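Ecdysteroid-phosphate phosphatase (Bombyx mori, PDB 3C7T) hydrolyses ecdysteroid phosphates such as ecdysone 22-phosphate to the active hormones and also acts as a protein tyrosine phosphatase, this chain being its C-terminal histidine phosphatase (PGM-like) domain. Local coordinates at residues W65-R76 with E95-R105; R35-L44 with D57-W65. All blocks are in the same frame, centred on the assembly; numbering follows the deposited sequence. Where two conformers were deposited one is given.

How the interactions relate
Both contacts use helix 62-77. Trp65 lies in both ranges but makes its contacts in interaction 1. Interaction 2 holds the N-terminal end of this helix against the loop 35-44. Interaction 1 packs its later turns on helix 91-104. Their centres lie about 16 Å apart. They meet where Glu95 OE1 lies 2.7 Å from Leu60 N, a probable hydrogen bond. The side chain of Thr96 is about 3 Å from that of His12, the phosphohistidine nucleophile, and the side chain of Leu60 about 5 Å from it. Each is about 9 Å from the bound tungstate. In the dimer, Glu73 of interaction 1 and Arg62 of interaction 2 pair across subunits.

Interaction 1. Residues W65-R76 with E95-R105; sequences WFQAQLVGEGMR and ETAQGFLDGLR
Arg76 turns CG away from its own backbone N (chi1 173°) and bends at chi3 (48°), which brings its guanidinium edge-on to Gly103 O. Arg76 NE is 2.8 Å and Arg76 NH2 2.7 Å from Gly103 O. Both hydrogen bonds lie in the carbonyl plane, so one oxygen takes a side-on grip from two nitrogens. Arg105 lies flat over the guanidinium of Arg76, NE above its centre and the two planes nearly parallel. Two like charges meet in this stack, and the carbonyl groups at the helix end probably ease it. An alanine here removes both donors, which would probably leave Gly103 O without its side-chain partners and the Arg105 guanidinium free to turn. Arg105 is the C-prime residue of the Schellman motif that ends helix 91-104.

The helix axes approach to 6.3 Å and cross at -39°. Gly99 and Gly103 form a GxxxG motif, and Gly72 faces it from helix 62-77. A CB on Gly72 or Gly103 would clash with the opposite backbone. Without one, CA-H...O contacts form in both directions. Gly72 CA is 3.3 Å from Phe100 O, and Gly103 CA is 3.5 Å from Gln69 O. On the side toward the central sheet, Phe100 is a knob in a hole made by Ala68, Gly72, Val71 and Met75. Val71 CG1 meets the edge of the Phe100 ring, 3.9 Å from Phe100 CE1. Phe100 also touches Ile188 of strand 187-191, and Met75 touches Phe8 of strand 5-11.

Trp65 is the knob at the other end, among Glu95, Gln98, Gly99 and Asp102. Its CZ2 comes within 3.7 Å of Glu95 CB. Trp65 NE1 donates to water 1, 2.9 Å away, which bonds weakly to Glu95 OE2. Glu95 OE1 is held by Leu60 N.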
# COMPACT_ATOMS: atom_id res chain seq x y z
N TRP A 65 -0.23 -2.11 -7.37
CA TRP A 65 1.07 -2.75 -7.60
C TRP A 65 1.63 -3.39 -6.33
O TRP A 65 2.09 -4.53 -6.37
CB TRP A 65 2.07 -1.73 -8.11
CG TRP A 65 1.95 -1.47 -9.55
CD1 TRP A 65 1.08 -0.60 -10.16
CD2 TRP A 65 2.72 -2.08 -10.59
NE1 TRP A 65 1.28 -0.62 -11.53
CE2 TRP A 65 2.28 -1.51 -11.82
CE3 TRP A 65 3.76 -3.03 -10.61
CZ2 TRP A 65 2.84 -1.89 -13.06
CZ3 TRP A 65 4.32 -3.39 -11.85
CH2 TRP A 65 3.86 -2.81 -13.05
N PHE A 66 1.58 -2.67 -5.22
CA PHE A 66 2.12 -3.16 -3.93
C PHE A 66 1.38 -4.39 -3.41
O PHE A 66 1.98 -5.35 -2.94
CB PHE A 66 2.04 -2.02 -2.91
CG PHE A 66 2.68 -2.33 -1.60
CD1 PHE A 66 4.05 -2.52 -1.50
CD2 PHE A 66 1.91 -2.41 -0.45
CE1 PHE A 66 4.65 -2.80 -0.24
CE2 PHE A 66 2.49 -2.68 0.81
CZ PHE A 66 3.87 -2.89 0.90
N GLN A 67 0.05 -4.38 -3.52
CA GLN A 67 -0.76 -5.57 -3.21
C GLN A 67 -0.33 -6.79 -4.00
O GLN A 67 -0.19 -7.89 -3.43
CB GLN A 67 -2.25 -5.29 -3.48
CG GLN A 67 -2.82 -4.23 -2.53
CD GLN A 67 -4.24 -3.73 -2.91
OE1 GLN A 67 -4.64 -3.78 -4.09
NE2 GLN A 67 -4.99 -3.19 -1.91
N ALA A 68 -0.09 -6.61 -5.29
CA ALA A 68 0.33 -7.74 -6.16
C ALA A 68 1.72 -8.21 -5.74
O ALA A 68 2.01 -9.41 -5.69
CB ALA A 68 0.32 -7.31 -7.61
N GLN A 69 2.59 -7.26 -5.43
CA GLN A 69 3.95 -7.56 -4.97
C GLN A 69 3.95 -8.36 -3.68
O GLN A 69 4.72 -9.30 -3.55
CB GLN A 69 4.73 -6.28 -4.78
CG GLN A 69 5.05 -5.60 -6.08
CD GLN A 69 5.42 -4.13 -5.93
OE1 GLN A 69 5.64 -3.62 -4.83
NE2 GLN A 69 5.49 -3.44 -7.06
N LEU A 70 3.07 -8.01 -2.75
CA LEU A 70 2.96 -8.73 -1.49
C LEU A 70 2.58 -10.19 -1.69
O LEU A 70 3.09 -11.09 -0.96
CB LEU A 70 1.94 -8.06 -0.58
CG LEU A 70 2.42 -6.74 0.01
CD1 LEU A 70 1.20 -6.14 0.74
CD2 LEU A 70 3.63 -6.94 0.95
N VAL A 71 1.69 -10.44 -2.65
CA VAL A 71 1.34 -11.81 -3.00
C VAL A 71 2.56 -12.57 -3.58
O VAL A 71 2.89 -13.68 -3.11
CB VAL A 71 0.11 -11.90 -3.93
CG1 VAL A 71 -0.17 -13.39 -4.32
CG2 VAL A 71 -1.13 -11.25 -3.27
N GLY A 72 3.25 -11.97 -4.55
CA GLY A 72 4.46 -12.61 -5.15
C GLY A 72 5.52 -12.89 -4.08
O GLY A 72 6.08 -14.01 -4.03
N GLU A 73 5.75 -11.91 -3.21
CA GLU A 73 6.69 -12.03 -2.07
C GLU A 73 6.27 -13.18 -1.16
O GLU A 73 7.12 -13.97 -0.71
CB GLU A 73 6.78 -10.70 -1.30
CG GLU A 73 7.87 -10.60 -0.20
CD GLU A 73 7.69 -9.40 0.77
OE1 GLU A 73 6.60 -9.21 1.33
OE2 GLU A 73 8.66 -8.65 1.01
N GLY A 74 4.97 -13.30 -0.90
CA GLY A 74 4.44 -14.31 -0.00
C GLY A 74 4.65 -15.70 -0.59
O GLY A 74 4.96 -16.65 0.15
N MET A 75 4.50 -15.79 -1.91
CA MET A 75 4.74 -17.04 -2.64
C MET A 75 6.23 -17.41 -2.52
O MET A 75 6.55 -18.56 -2.22
CB MET A 75 4.29 -16.89 -4.10
CG MET A 75 3.85 -18.23 -4.72
SD MET A 75 2.20 -18.71 -4.20
CE MET A 75 1.13 -17.78 -5.32
N ARG A 76 7.12 -16.43 -2.75
CA ARG A 76 8.57 -16.61 -2.61
C ARG A 76 8.93 -17.08 -1.20
O ARG A 76 9.74 -17.99 -1.02
CB ARG A 76 9.32 -15.32 -2.99
CG ARG A 76 10.86 -15.32 -2.73
CD ARG A 76 11.58 -14.24 -3.51
NE ARG A 76 10.95 -12.91 -3.39
CZ ARG A 76 11.26 -11.99 -2.47
NH1 ARG A 76 12.20 -12.21 -1.55
NH2 ARG A 76 10.61 -10.82 -2.49
N GLU A 95 -0.72 -5.51 -15.26
CA GLU A 95 0.10 -4.87 -14.23
C GLU A 95 0.13 -5.67 -12.95
O GLU A 95 1.17 -5.73 -12.31
CB GLU A 95 -0.35 -3.44 -13.97
CG GLU A 95 -0.15 -2.50 -15.16
CD GLU A 95 -0.51 -1.04 -14.80
OE1 GLU A 95 -1.56 -0.82 -14.16
OE2 GLU A 95 0.24 -0.12 -15.18
N THR A 96 -0.97 -6.33 -12.59
CA THR A 96 -0.96 -7.18 -11.41
C THR A 96 0.04 -8.32 -11.62
O THR A 96 0.80 -8.69 -10.72
CB THR A 96 -2.35 -7.69 -11.08
OG1 THR A 96 -3.20 -6.55 -10.88
CG2 THR A 96 -2.33 -8.58 -9.77
N ALA A 97 0.04 -8.86 -12.84
CA ALA A 97 0.95 -9.96 -13.17
C ALA A 97 2.40 -9.52 -13.00
O ALA A 97 3.22 -10.28 -12.44
CB ALA A 97 0.67 -10.44 -14.61
N GLN A 98 2.73 -8.32 -13.48
CA GLN A 98 4.09 -7.83 -13.32
C GLN A 98 4.44 -7.59 -11.85
O GLN A 98 5.52 -7.99 -11.42
CB GLN A 98 4.35 -6.56 -14.14
CG GLN A 98 5.83 -6.15 -14.15
CD GLN A 98 6.71 -7.22 -14.74
OE1 GLN A 98 6.44 -7.72 -15.83
NE2 GLN A 98 7.78 -7.59 -14.02
N GLY A 99 3.56 -6.94 -11.08
CA GLY A 99 3.81 -6.75 -9.64
C GLY A 99 4.01 -8.09 -8.95
O GLY A 99 4.94 -8.27 -8.15
N PHE A 100 3.18 -9.08 -9.30
CA PHE A 100 3.30 -10.41 -8.71
C PHE A 100 4.71 -10.98 -9.00
O PHE A 100 5.43 -11.46 -8.09
CB PHE A 100 2.20 -11.32 -9.28
CG PHE A 100 2.35 -12.75 -8.89
CD1 PHE A 100 1.95 -13.18 -7.63
CD2 PHE A 100 2.85 -13.69 -9.80
CE1 PHE A 100 2.09 -14.51 -7.25
CE2 PHE A 100 2.99 -15.02 -9.43
CZ PHE A 100 2.60 -15.42 -8.15
N LEU A 101 5.11 -10.93 -10.27
CA LEU A 101 6.44 -11.42 -10.68
C LEU A 101 7.58 -10.66 -10.04
O LEU A 101 8.63 -11.24 -9.74
CB LEU A 101 6.56 -11.42 -12.22
CG LEU A 101 5.67 -12.42 -12.96
CD1 LEU A 101 5.73 -12.19 -14.48
CD2 LEU A 101 6.05 -13.86 -12.64
N ASP A 102 7.38 -9.36 -9.81
CA ASP A 102 8.40 -8.55 -9.13
C ASP A 102 8.57 -9.03 -7.67
O ASP A 102 9.69 -9.16 -7.18
CB ASP A 102 8.02 -7.06 -9.13
CG ASP A 102 8.14 -6.41 -10.52
OD1 ASP A 102 8.78 -6.97 -11.43
OD2 ASP A 102 7.56 -5.30 -10.68
N GLY A 103 7.46 -9.28 -6.98
CA GLY A 103 7.49 -9.73 -5.59
C GLY A 103 8.12 -11.11 -5.49
O GLY A 103 8.93 -11.40 -4.57
N LEU A 104 7.76 -11.96 -6.45
CA LEU A 104 8.28 -13.32 -6.59
C LEU A 104 9.79 -13.38 -6.92
O LEU A 104 10.45 -14.39 -6.66
CB LEU A 104 7.48 -14.07 -7.66
CG LEU A 104 7.62 -15.58 -7.85
CD1 LEU A 104 7.34 -16.34 -6.53
CD2 LEU A 104 6.71 -16.09 -8.96
N ARG A 105 10.33 -12.30 -7.45
CA ARG A 105 11.67 -12.29 -8.03
C ARG A 105 11.82 -13.42 -9.05
O ARG A 105 12.84 -14.11 -9.10
CB ARG A 105 12.74 -12.35 -6.94
CG ARG A 105 12.79 -11.10 -6.11
CD ARG A 105 13.81 -11.17 -4.97
NE ARG A 105 13.69 -9.98 -4.12
CZ ARG A 105 14.52 -9.65 -3.13
NH1 ARG A 105 15.55 -10.44 -2.80
NH2 ARG A 105 14.31 -8.55 -2.43
O HOH W 1 -0.23 1.54 -12.73

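Interaction 2. Residues R35-L44 with D57-W65; sequences RKDLNLPLKL and DTPLTRLGW
Water 2 is gripped by four groups and bridges the loop 35-44 to Arg62. It donates to Leu38 O, 2.6 Å away, and to Leu40 O. It accepts from Arg35 NH1 and, at 3.1 Å, from Arg62 NH1. The two arginine ends carry like charge and stand 4.4 Å apart between Arg35 NH1 and Arg62 NH1. Glu73 of the second subunit forms a salt bridge with Arg62 and probably offsets that repulsion. Arg62 curls at chi2 and chi3, which folds its chain over the loop. Its CG lies 3.4 Å from Leu38 O, and its NH1 rests on the branched end of Leu42.

Asn39 meets the first turn of helix 62-77 with two oxygens. Its backbone O accepts from Arg62 N at 3.0 Å, a nearly straight bond (166°) that comes in above the carbonyl plane. CG of Asn39 points away from its own N (chi1 -166°), and this carries the amide across to Leu63. There Asn39 OD1 accepts from Leu63 N at 2.8 Å, in the carbonyl plane. Thr61 is the N-cap, and its OG1 takes Gly64 N at 2.9 Å. Glu14 OE1 bonds both Asn39 ND2 and Thr61 OG1. Asn39 ND2 also reaches Ile249 O of the second subunit. Asn39 is itself set by Asp37, whose OD2 accepts from Asn39 N in an Asx turn. A type I turn spans Asp37 to Leu40.

Farther along, Pro41 CG packs on Pro59 CB at 4.0 Å, and Leu44 reaches the same proline. The first three amides of the helix thus all have acceptors, two of them on the distant loop. Neutral oxygens take these amides directly, while the carboxylate of Glu14, behind Asn39 and Thr61, probably adds a favourable charge near the positive end of the helix dipole.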
# COMPACT_ATOMS: atom_id res chain seq x y z
N ARG A 35 1.23 13.67 -12.53
CA ARG A 35 0.81 12.94 -11.34
C ARG A 35 0.31 13.94 -10.28
O ARG A 35 1.06 14.82 -9.84
CB ARG A 35 1.96 12.11 -10.77
CG ARG A 35 1.54 11.19 -9.61
CD ARG A 35 2.73 10.54 -8.96
NE ARG A 35 3.61 11.51 -8.31
CZ ARG A 35 4.44 11.21 -7.29
NH1 ARG A 35 4.46 9.98 -6.77
NH2 ARG A 35 5.22 12.16 -6.79
N LYS A 36 -0.95 13.82 -9.88
CA LYS A 36 -1.50 14.73 -8.90
C LYS A 36 -1.80 14.11 -7.53
O LYS A 36 -2.38 14.77 -6.66
CB LYS A 36 -2.74 15.41 -9.48
CG LYS A 36 -2.34 16.26 -10.70
CD LYS A 36 -3.18 17.46 -10.88
CE LYS A 36 -2.70 18.22 -12.09
NZ LYS A 36 -3.87 18.89 -12.71
N ASP A 37 -1.41 12.85 -7.36
CA ASP A 37 -1.62 12.14 -6.10
C ASP A 37 -0.53 11.10 -5.96
O ASP A 37 -0.12 10.52 -6.97
CB ASP A 37 -2.99 11.44 -6.12
CG ASP A 37 -3.41 10.92 -4.72
OD1 ASP A 37 -3.93 11.71 -3.92
OD2 ASP A 37 -3.23 9.71 -4.45
N LEU A 38 -0.08 10.83 -4.73
CA LEU A 38 1.02 9.87 -4.55
C LEU A 38 0.63 8.44 -4.89
O LEU A 38 1.50 7.64 -5.20
CB LEU A 38 1.60 9.90 -3.14
CG LEU A 38 2.21 11.21 -2.71
CD1 LEU A 38 2.61 11.04 -1.24
CD2 LEU A 38 3.43 11.54 -3.59
N ASN A 39 -0.66 8.13 -4.83
CA ASN A 39 -1.12 6.79 -5.16
C ASN A 39 -1.46 6.65 -6.66
O ASN A 39 -1.90 5.59 -7.11
CB ASN A 39 -2.30 6.42 -4.23
CG ASN A 39 -2.63 4.95 -4.24
OD1 ASN A 39 -1.74 4.10 -4.37
ND2 ASN A 39 -3.92 4.64 -4.08
N LEU A 40 -1.21 7.69 -7.46
CA LEU A 40 -1.36 7.57 -8.92
C LEU A 40 -0.04 7.09 -9.59
O LEU A 40 1.05 7.26 -9.02
CB LEU A 40 -1.81 8.90 -9.55
CG LEU A 40 -3.27 9.30 -9.34
CD1 LEU A 40 -3.49 10.74 -9.70
CD2 LEU A 40 -4.20 8.40 -10.15
N PRO A 41 -0.15 6.51 -10.80
CA PRO A 41 1.09 6.12 -11.50
C PRO A 41 2.09 7.27 -11.62
O PRO A 41 1.70 8.42 -11.75
CB PRO A 41 0.59 5.71 -12.88
CG PRO A 41 -0.86 5.29 -12.64
CD PRO A 41 -1.37 6.20 -11.58
N LEU A 42 3.38 6.95 -11.56
CA LEU A 42 4.43 7.97 -11.75
C LEU A 42 4.36 8.58 -13.16
O LEU A 42 4.57 9.79 -13.35
CB LEU A 42 5.80 7.34 -11.52
CG LEU A 42 6.14 6.97 -10.07
CD1 LEU A 42 7.45 6.17 -10.02
CD2 LEU A 42 6.24 8.23 -9.25
N LYS A 43 4.07 7.73 -14.14
CA LYS A 43 3.95 8.14 -15.54
C LYS A 43 3.03 7.13 -16.20
O LYS A 43 2.83 6.04 -15.68
CB LYS A 43 5.32 8.13 -16.23
CG LYS A 43 5.91 6.74 -16.46
CD LYS A 43 7.27 6.80 -17.16
CE LYS A 43 7.10 7.00 -18.67
NZ LYS A 43 8.41 7.15 -19.39
N LEU A 44 2.48 7.51 -17.34
CA LEU A 44 1.64 6.61 -18.12
C LEU A 44 2.34 6.33 -19.44
O LEU A 44 2.72 7.26 -20.15
CB LEU A 44 0.27 7.23 -18.37
CG LEU A 44 -0.57 7.49 -17.11
CD1 LEU A 44 -1.85 8.22 -17.46
CD2 LEU A 44 -0.88 6.20 -16.39
N ASP A 57 -9.64 1.74 -19.76
CA ASP A 57 -8.77 0.62 -19.39
C ASP A 57 -7.82 1.10 -18.30
O ASP A 57 -6.66 1.40 -18.55
CB ASP A 57 -8.04 0.10 -20.66
CG ASP A 57 -7.18 -1.17 -20.40
OD1 ASP A 57 -7.57 -2.02 -19.53
OD2 ASP A 57 -6.14 -1.30 -21.08
N THR A 58 -8.36 1.19 -17.08
CA THR A 58 -7.66 1.79 -15.93
C THR A 58 -6.31 1.13 -15.55
O THR A 58 -6.17 -0.09 -15.64
CB THR A 58 -8.59 1.79 -14.70
OG1 THR A 58 -8.03 2.61 -13.67
CG2 THR A 58 -8.82 0.36 -14.20
N PRO A 59 -5.31 1.94 -15.15
CA PRO A 59 -4.09 1.40 -14.52
C PRO A 59 -4.41 0.94 -13.09
O PRO A 59 -5.46 1.30 -12.54
CB PRO A 59 -3.19 2.63 -14.41
CG PRO A 59 -3.76 3.65 -15.33
CD PRO A 59 -5.24 3.40 -15.33
N LEU A 60 -3.50 0.17 -12.49
CA LEU A 60 -3.49 0.02 -11.03
C LEU A 60 -2.98 1.29 -10.37
O LEU A 60 -2.17 2.00 -10.95
CB LEU A 60 -2.54 -1.10 -10.60
CG LEU A 60 -2.77 -2.54 -11.06
CD1 LEU A 60 -1.65 -3.39 -10.47
CD2 LEU A 60 -4.16 -3.03 -10.58
N THR A 61 -3.41 1.52 -9.13
CA THR A 61 -2.82 2.54 -8.26
C THR A 61 -1.44 2.02 -7.82
O THR A 61 -1.12 0.83 -8.06
CB THR A 61 -3.67 2.73 -7.00
OG1 THR A 61 -3.79 1.48 -6.33
CG2 THR A 61 -5.07 3.25 -7.41
N ARG A 62 -0.65 2.88 -7.19
CA ARG A 62 0.60 2.45 -6.53
C ARG A 62 0.32 1.33 -5.54
O ARG A 62 1.06 0.33 -5.51
CB ARG A 62 1.33 3.63 -5.86
CG ARG A 62 1.90 4.71 -6.83
CD ARG A 62 2.97 4.18 -7.78
NE ARG A 62 4.13 3.63 -7.06
CZ ARG A 62 5.17 4.34 -6.63
NH1 ARG A 62 5.20 5.65 -6.80
NH2 ARG A 62 6.17 3.73 -5.99
N LEU A 63 -0.75 1.47 -4.76
CA LEU A 63 -1.12 0.45 -3.79
C LEU A 63 -1.44 -0.85 -4.52
O LEU A 63 -1.12 -1.93 -4.05
CB LEU A 63 -2.34 0.89 -2.99
CG LEU A 63 -2.85 -0.12 -1.97
CD1 LEU A 63 -1.70 -0.76 -1.16
CD2 LEU A 63 -3.90 0.51 -1.09
N GLY A 64 -2.11 -0.76 -5.67
CA GLY A 64 -2.47 -1.97 -6.43
C GLY A 64 -1.26 -2.78 -6.86
O GLY A 64 -1.26 -4.01 -6.75
N TRP A 65 -0.23 -2.11 -7.37
CA TRP A 65 1.07 -2.75 -7.60
C TRP A 65 1.63 -3.39 -6.33
O TRP A 65 2.09 -4.53 -6.37
CB TRP A 65 2.07 -1.73 -8.11
CG TRP A 65 1.95 -1.47 -9.55
CD1 TRP A 65 1.08 -0.60 -10.16
CD2 TRP A 65 2.72 -2.08 -10.59
NE1 TRP A 65 1.28 -0.62 -11.53
CE2 TRP A 65 2.28 -1.51 -11.82
CE3 TRP A 65 3.76 -3.03 -10.61
CZ2 TRP A 65 2.84 -1.89 -13.06
CZ3 TRP A 65 4.32 -3.39 -11.85
CH2 TRP A 65 3.86 -2.81 -13.05
O HOH W 2 2.98 7.72 -7.35